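Local coordinates for protein alkyl hydroperoxide reductase E (Mycobacterium tuberculosis, PDB 5C04) that probably reduces hydrogen peroxide and organic hydroperoxides to water and alcohols, as a mycoredoxin-dependent thiol peroxidase of the peroxiredoxin family, at residues Gly73-His78 with Leu91-Trp96; Lys31-Val36 with Ala66-Ser71; Arg15-Gln20 with Thr77-Ala82. The protein carries 1 engineered substitution. All coordinates share one frame; numbering follows the deposited sequence.

Contact 1: residues Gly73-His78 with Leu91-Trp96; sequences GPPPTH and LLSDFW
Pro74, the N-cap residue of helix 75-85, comes closest to Ser93 on strand 91-93, CA to CA 5.1 Å, and the first turn of the helix then runs on to set His78 beside Leu91. Ser93 carries the polar part: its OG donates to Gly73 O at 2.7 Å, meeting the carbonyl at a C=O...O angle of 136° and tilted 16° from its plane. The same hydroxyl accepts from a water at 2.7 Å. That water also donates to Leu91 O and sits in the plane of the His78 imidazole at its edge, 2.8 Å from ND1. His78 has CG anti to its carbonyl carbon (chi1 -68°), which swings the ring across toward the strand; its CB rests 4.0 Å from Leu91 CB, and Leu92 O lies 3.6 Å from CE1, at the edge of the ring. Further along, Pro74 CB stands over one face of the Phe95 ring, 3.8 Å from the centroid, a CH-pi contact; the Phe95 ring also packs edge-to-face with His98 of the second subunit. In this buried join within the beta-alpha-beta unit, one serine hydroxyl both gives and takes a bond, while a single water ties helix to strand.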
# COMPACT_ATOMS: atom_id res chain seq x y z
N GLY A 73 2.86 -2.73 2.56
CA GLY A 73 2.90 -1.34 2.18
C GLY A 73 4.23 -0.91 1.60
O GLY A 73 5.26 -1.48 1.96
N PRO A 74 4.23 0.09 0.74
CA PRO A 74 5.45 0.65 0.19
C PRO A 74 6.13 1.62 1.16
O PRO A 74 5.52 2.08 2.12
CB PRO A 74 4.97 1.34 -1.07
CG PRO A 74 3.61 1.82 -0.71
CD PRO A 74 3.03 0.79 0.23
N PRO A 75 7.39 1.98 0.87
CA PRO A 75 8.10 2.81 1.85
C PRO A 75 7.45 4.14 2.21
O PRO A 75 7.50 4.50 3.36
CB PRO A 75 9.50 3.00 1.23
CG PRO A 75 9.66 1.77 0.42
CD PRO A 75 8.28 1.47 -0.16
N PRO A 76 6.82 4.87 1.27
CA PRO A 76 6.23 6.16 1.70
C PRO A 76 5.12 5.99 2.75
O PRO A 76 4.97 6.85 3.61
CB PRO A 76 5.67 6.75 0.39
CG PRO A 76 6.52 6.15 -0.67
CD PRO A 76 6.81 4.73 -0.21
N THR A 77 4.31 4.93 2.63
CA THR A 77 3.33 4.65 3.66
C THR A 77 3.99 4.43 5.01
O THR A 77 3.56 4.98 6.04
CB THR A 77 2.50 3.42 3.27
OG1 THR A 77 1.71 3.76 2.12
CG2 THR A 77 1.57 2.96 4.38
N HIS A 78 5.02 3.59 5.00
CA HIS A 78 5.71 3.24 6.23
C HIS A 78 6.49 4.40 6.81
O HIS A 78 6.56 4.53 8.03
CB HIS A 78 6.59 2.03 6.00
CG HIS A 78 5.80 0.78 5.75
ND1 HIS A 78 6.34 -0.34 5.19
CD2 HIS A 78 4.49 0.49 5.97
CE1 HIS A 78 5.42 -1.29 5.10
NE2 HIS A 78 4.28 -0.80 5.55
N LEU A 91 10.73 -0.81 9.23
CA LEU A 91 9.49 -1.32 8.64
C LEU A 91 9.84 -1.61 7.21
O LEU A 91 10.27 -0.69 6.49
CB LEU A 91 8.40 -0.28 8.69
CG LEU A 91 7.69 -0.08 10.03
CD1 LEU A 91 8.53 0.62 11.07
CD2 LEU A 91 6.42 0.73 9.83
N LEU A 92 9.70 -2.87 6.81
CA LEU A 92 10.09 -3.33 5.49
C LEU A 92 8.92 -3.53 4.57
O LEU A 92 7.84 -3.94 5.02
CB LEU A 92 10.85 -4.64 5.56
CG LEU A 92 12.05 -4.65 6.49
CD1 LEU A 92 12.79 -5.95 6.27
CD2 LEU A 92 12.97 -3.45 6.30
N SER A 93 9.12 -3.23 3.28
CA SER A 93 8.05 -3.25 2.28
C SER A 93 8.03 -4.52 1.44
O SER A 93 8.89 -4.69 0.57
CB SER A 93 8.19 -2.06 1.34
OG SER A 93 7.91 -0.87 2.01
N ASP A 94 7.05 -5.38 1.69
CA ASP A 94 6.83 -6.59 0.91
C ASP A 94 5.79 -6.25 -0.20
O ASP A 94 4.75 -6.89 -0.33
CB ASP A 94 6.35 -7.72 1.85
CG ASP A 94 6.40 -9.11 1.21
OD1 ASP A 94 7.12 -9.33 0.20
OD2 ASP A 94 5.68 -10.01 1.71
N PHE A 95 6.16 -5.25 -0.99
CA PHE A 95 5.20 -4.48 -1.81
C PHE A 95 5.05 -4.94 -3.26
O PHE A 95 3.93 -5.04 -3.78
CB PHE A 95 5.62 -3.02 -1.80
CG PHE A 95 4.88 -2.15 -2.78
CD1 PHE A 95 3.59 -1.72 -2.49
CD2 PHE A 95 5.48 -1.72 -3.95
CE1 PHE A 95 2.89 -0.93 -3.38
CE2 PHE A 95 4.80 -0.94 -4.84
CZ PHE A 95 3.51 -0.54 -4.55
N TRP A 96 6.17 -5.19 -3.92
CA TRP A 96 6.14 -5.58 -5.33
C TRP A 96 7.44 -6.33 -5.64
O TRP A 96 8.51 -5.71 -5.66
CB TRP A 96 5.99 -4.35 -6.21
CG TRP A 96 5.75 -4.69 -7.64
CD1 TRP A 96 6.60 -4.49 -8.70
CD2 TRP A 96 4.57 -5.26 -8.18
NE1 TRP A 96 6.00 -4.89 -9.87
CE2 TRP A 96 4.76 -5.39 -9.57
CE3 TRP A 96 3.36 -5.67 -7.62
CZ2 TRP A 96 3.77 -5.90 -10.41
CZ3 TRP A 96 2.39 -6.19 -8.46
CH2 TRP A 96 2.60 -6.31 -9.82
O HOH W 1 8.93 0.31 4.27

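Contact 2: residues Lys31-Val36 with Ala66-Ser71; sequences KNVLLV and AALAIS
Val33 to Val36 pair with Ala66 to Ala69 in register as parallel strands, their short axes 21° apart, in the beta-alpha-beta unit that runs through helix 44-55 at the centre of the thioredoxin fold. Five backbone hydrogen bonds zigzag between them: Ala66 N to Asn32 O, Leu34 N to Ala66 O, Leu68 N to Leu34 O, Val36 N to Leu68 O and Ile70 N to Val36 O. Four arrive close to the line of the carbonyl; the last comes from 42° above the plane of the Val36 carbonyl, although Ile70 N is still 2.8 Å from Val36 O. Weaker CA-H...O contacts fill the gaps, the shortest from Ala69 CA to Val36 O at 3.3 Å.

The closest apolar contacts are on the face of Val33, Leu35 and Leu68. Leu68 CD1 touches both neighbours at once, 3.7 Å from Val33 CG1 and 3.9 Å from Leu35 CD2. Val33 CG1 gets there by standing anti to its backbone N (chi1 -175°), whereas Leu35 lies side by side with Leu68. On the other face Leu34 and Val36 pack on Trp145 of helix 143-150, and Ala69 on Leu50 of helix 44-55. With Val33 and Leu35 bonding through their backbones to strand 114-122, strand 32-37 is held along both edges, and its buried peptide groups find partners inside the sheet while the side chains from Val33 to Val36 are all hydrocarbon.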
# COMPACT_ATOMS: atom_id res chain seq x y z
N LYS A 31 23.47 -11.11 15.06
CA LYS A 31 22.23 -10.94 15.81
C LYS A 31 21.17 -11.99 15.50
O LYS A 31 21.06 -12.48 14.37
CB LYS A 31 21.66 -9.55 15.52
CG LYS A 31 22.56 -8.41 15.97
CD LYS A 31 21.91 -7.07 15.70
CE LYS A 31 22.90 -5.92 15.87
NZ LYS A 31 23.16 -5.67 17.31
N ASN A 32 20.40 -12.32 16.53
CA ASN A 32 19.11 -12.97 16.37
C ASN A 32 18.13 -11.93 15.83
O ASN A 32 18.17 -10.76 16.22
CB ASN A 32 18.60 -13.55 17.69
CG ASN A 32 19.62 -14.48 18.32
OD1 ASN A 32 20.01 -15.47 17.71
ND2 ASN A 32 20.07 -14.14 19.53
N VAL A 33 17.25 -12.38 14.94
CA VAL A 33 16.32 -11.47 14.26
C VAL A 33 14.89 -11.86 14.54
O VAL A 33 14.47 -12.99 14.24
CB VAL A 33 16.57 -11.43 12.74
CG1 VAL A 33 15.67 -10.38 12.09
CG2 VAL A 33 18.02 -11.13 12.40
N LEU A 34 14.12 -10.89 15.03
CA LEU A 34 12.68 -11.01 15.22
C LEU A 34 12.03 -10.43 13.96
O LEU A 34 12.23 -9.25 13.65
CB LEU A 34 12.22 -10.21 16.43
CG LEU A 34 10.72 -10.25 16.73
CD1 LEU A 34 10.24 -11.61 17.19
CD2 LEU A 34 10.37 -9.18 17.76
N LEU A 35 11.29 -11.29 13.27
CA LEU A 35 10.50 -10.87 12.08
C LEU A 35 9.04 -10.76 12.48
O LEU A 35 8.42 -11.77 12.85
CB LEU A 35 10.61 -11.91 10.97
CG LEU A 35 12.03 -12.22 10.48
CD1 LEU A 35 11.99 -13.27 9.39
CD2 LEU A 35 12.74 -10.97 10.00
N VAL A 36 8.51 -9.53 12.41
CA VAL A 36 7.11 -9.27 12.77
C VAL A 36 6.33 -8.93 11.48
O VAL A 36 6.27 -7.76 11.04
CB VAL A 36 6.98 -8.15 13.83
CG1 VAL A 36 5.51 -7.97 14.22
CG2 VAL A 36 7.87 -8.45 15.06
N ALA A 66 17.82 -7.98 16.71
CA ALA A 66 17.27 -6.95 15.84
C ALA A 66 15.81 -7.29 15.60
O ALA A 66 15.42 -8.45 15.69
CB ALA A 66 18.01 -6.91 14.52
N ALA A 67 15.00 -6.27 15.33
CA ALA A 67 13.59 -6.47 15.03
C ALA A 67 13.23 -5.78 13.71
O ALA A 67 13.59 -4.63 13.50
CB ALA A 67 12.72 -5.94 16.14
N LEU A 68 12.52 -6.52 12.87
CA LEU A 68 12.07 -6.01 11.57
C LEU A 68 10.59 -6.24 11.42
O LEU A 68 10.12 -7.37 11.52
CB LEU A 68 12.79 -6.75 10.43
CG LEU A 68 14.32 -6.81 10.53
CD1 LEU A 68 14.92 -7.78 9.53
CD2 LEU A 68 14.90 -5.43 10.34
N ALA A 69 9.85 -5.17 11.13
CA ALA A 69 8.43 -5.29 10.87
C ALA A 69 8.29 -5.43 9.35
O ALA A 69 9.05 -4.79 8.63
CB ALA A 69 7.68 -4.09 11.40
N ILE A 70 7.44 -6.34 8.88
CA ILE A 70 7.25 -6.53 7.43
C ILE A 70 5.78 -6.51 7.07
O ILE A 70 4.98 -7.23 7.67
CB ILE A 70 7.83 -7.90 7.00
CG1 ILE A 70 9.31 -8.01 7.42
CG2 ILE A 70 7.64 -8.16 5.50
CD1 ILE A 70 9.97 -9.37 7.20
N SER A 71 5.43 -5.72 6.05
CA SER A 71 4.05 -5.60 5.62
C SER A 71 4.04 -5.29 4.14
O SER A 71 5.08 -4.90 3.60
CB SER A 71 3.38 -4.48 6.41
OG SER A 71 1.97 -4.56 6.28

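Contact 3: residues Arg15-Gln20 with Thr77-Ala82; sequences RDQNQQ and THKIWA
Gln17 meets helix 75-85 in an uncommon shape: its CG is wedged between the backbone N and the carbonyl carbon (chi1 61°) and the chain bends again at chi2. It sits in the type I turn Asp16 to Gln19 of the beta hairpin that joins strands 13-16 and 21-23, so the hairpin tip leans on the helix. Gln17 CB lies against the helix backbone, 3.6 Å from Lys79 N, and its amide end passes on to Ala82, NE2 to CB 4.0 Å. Two outside bonds fix that amide's rotation: OE1 accepts from Leu91 N and NE2 donates to Phe89 O.

The turn is also held from within. Asp16 OD1 takes the N-H of Asn18 (2.9 Å), which makes an Asx turn, and a second bond to the same oxygen comes from Gln20 N (3.0 Å), the two donors approaching from opposite faces of the carboxylate plane. Lys79 runs its hydrocarbon past the turn, with CB 3.4 Å from Gln17 O; beyond CB the chain bends at chi2 and heads for the solvent-exposed Asn18 side chain. There NZ donates to Asn18 OD1 at 2.9 Å, in the carbonyl plane on a lone pair, with a C=O...N angle of 143°.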
# COMPACT_ATOMS: atom_id res chain seq x y z
N ARG A 15 13.12 -3.00 0.95
CA ARG A 15 13.28 -1.61 1.32
C ARG A 15 12.66 -1.25 2.66
O ARG A 15 11.50 -1.62 2.94
CB ARG A 15 12.62 -0.74 0.26
CG ARG A 15 13.09 -0.98 -1.16
CD ARG A 15 14.11 0.06 -1.54
NE ARG A 15 14.62 -0.21 -2.87
CZ ARG A 15 15.81 0.16 -3.30
NH1 ARG A 15 16.64 0.82 -2.48
NH2 ARG A 15 16.19 -0.15 -4.52
N ASP A 16 13.37 -0.48 3.48
CA ASP A 16 12.78 0.11 4.68
C ASP A 16 12.12 1.45 4.40
O ASP A 16 12.07 1.90 3.24
CB ASP A 16 13.80 0.16 5.86
CG ASP A 16 14.89 1.23 5.69
OD1 ASP A 16 14.79 2.14 4.83
OD2 ASP A 16 15.89 1.15 6.47
N GLN A 17 11.60 2.09 5.44
CA GLN A 17 10.81 3.33 5.31
C GLN A 17 11.62 4.49 4.74
O GLN A 17 11.05 5.44 4.21
CB GLN A 17 10.17 3.75 6.63
CG GLN A 17 11.16 4.04 7.77
CD GLN A 17 11.39 2.85 8.69
OE1 GLN A 17 11.61 1.74 8.24
NE2 GLN A 17 11.35 3.09 9.99
N ASN A 18 12.94 4.39 4.84
CA ASN A 18 13.85 5.37 4.25
C ASN A 18 14.40 4.95 2.87
O ASN A 18 15.36 5.57 2.36
CB ASN A 18 14.97 5.63 5.25
CG ASN A 18 14.44 6.23 6.54
OD1 ASN A 18 13.77 7.26 6.50
ND2 ASN A 18 14.69 5.57 7.66
N GLN A 19 13.80 3.92 2.28
CA GLN A 19 14.20 3.34 0.99
C GLN A 19 15.60 2.72 0.98
O GLN A 19 16.18 2.46 -0.07
CB GLN A 19 13.95 4.33 -0.16
CG GLN A 19 12.45 4.47 -0.44
CD GLN A 19 12.03 5.77 -1.09
OE1 GLN A 19 10.94 6.28 -0.82
NE2 GLN A 19 12.86 6.29 -1.98
N GLN A 20 16.12 2.42 2.17
CA GLN A 20 17.39 1.69 2.31
C GLN A 20 17.15 0.18 2.30
O GLN A 20 16.10 -0.30 2.76
CB GLN A 20 18.07 2.07 3.63
CG GLN A 20 18.37 3.56 3.77
CD GLN A 20 19.48 4.05 2.86
OE1 GLN A 20 20.28 3.28 2.33
NE2 GLN A 20 19.53 5.37 2.66
N THR A 77 4.31 4.93 2.63
CA THR A 77 3.33 4.65 3.66
C THR A 77 3.99 4.43 5.01
O THR A 77 3.56 4.98 6.04
CB THR A 77 2.50 3.42 3.27
OG1 THR A 77 1.71 3.76 2.12
CG2 THR A 77 1.57 2.96 4.38
N HIS A 78 5.02 3.59 5.00
CA HIS A 78 5.71 3.24 6.23
C HIS A 78 6.49 4.40 6.81
O HIS A 78 6.56 4.53 8.03
CB HIS A 78 6.59 2.03 6.00
CG HIS A 78 5.80 0.78 5.75
ND1 HIS A 78 6.34 -0.34 5.19
CD2 HIS A 78 4.49 0.49 5.97
CE1 HIS A 78 5.42 -1.29 5.10
NE2 HIS A 78 4.28 -0.80 5.55
N LYS A 79 7.01 5.28 5.95
CA LYS A 79 7.69 6.47 6.45
C LYS A 79 6.77 7.40 7.24
O LYS A 79 7.11 7.83 8.36
CB LYS A 79 8.36 7.24 5.30
CG LYS A 79 9.14 8.48 5.76
CD LYS A 79 10.21 8.16 6.79
CE LYS A 79 11.15 9.32 7.04
NZ LYS A 79 12.11 9.01 8.13
N ILE A 80 5.60 7.72 6.69
CA ILE A 80 4.64 8.56 7.39
C ILE A 80 4.15 7.88 8.68
O ILE A 80 4.03 8.48 9.75
CB ILE A 80 3.44 8.92 6.48
CG1 ILE A 80 3.91 9.78 5.29
CG2 ILE A 80 2.34 9.60 7.28
CD1 ILE A 80 4.53 11.11 5.65
N TRP A 81 3.84 6.59 8.59
CA TRP A 81 3.33 5.86 9.74
C TRP A 81 4.39 5.85 10.86
O TRP A 81 4.07 6.11 12.03
CB TRP A 81 2.96 4.43 9.34
CG TRP A 81 2.13 3.70 10.37
CD1 TRP A 81 1.18 4.23 11.20
CD2 TRP A 81 2.18 2.30 10.66
NE1 TRP A 81 0.62 3.24 11.97
CE2 TRP A 81 1.21 2.04 11.66
CE3 TRP A 81 2.92 1.25 10.15
CZ2 TRP A 81 0.99 0.77 12.17
CZ3 TRP A 81 2.70 -0.03 10.66
CH2 TRP A 81 1.75 -0.25 11.66
N ALA A 82 5.64 5.59 10.48
CA ALA A 82 6.73 5.56 11.44
C ALA A 82 7.00 6.92 12.06
O ALA A 82 7.19 7.02 13.29
CB ALA A 82 8.01 5.04 10.80
O HOH W 1 8.93 0.31 4.27

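Overall arrangement
Contacts 1 and 3 lie side by side, centres about 6 Å apart, on helix 75-85, sharing Thr77, His78 and one water; contact 2 is about 15 Å from each, nearer the middle of the chain. All three reach one mixed sheet, in which the strands run 13-16, 91-93, 65-71, 32-37. Along the chain contact 3 spans the longest loop, contact 2 is nested inside it, and contact 1 opens just after contact 2 closes. Two consecutive beta-alpha-beta units therefore build the sheet outward, and the hairpin tip of contact 3 rests against the helix of the second. Helix 75-85 also faces the dimer partner, Thr77 packing on Thr77 of the second subunit.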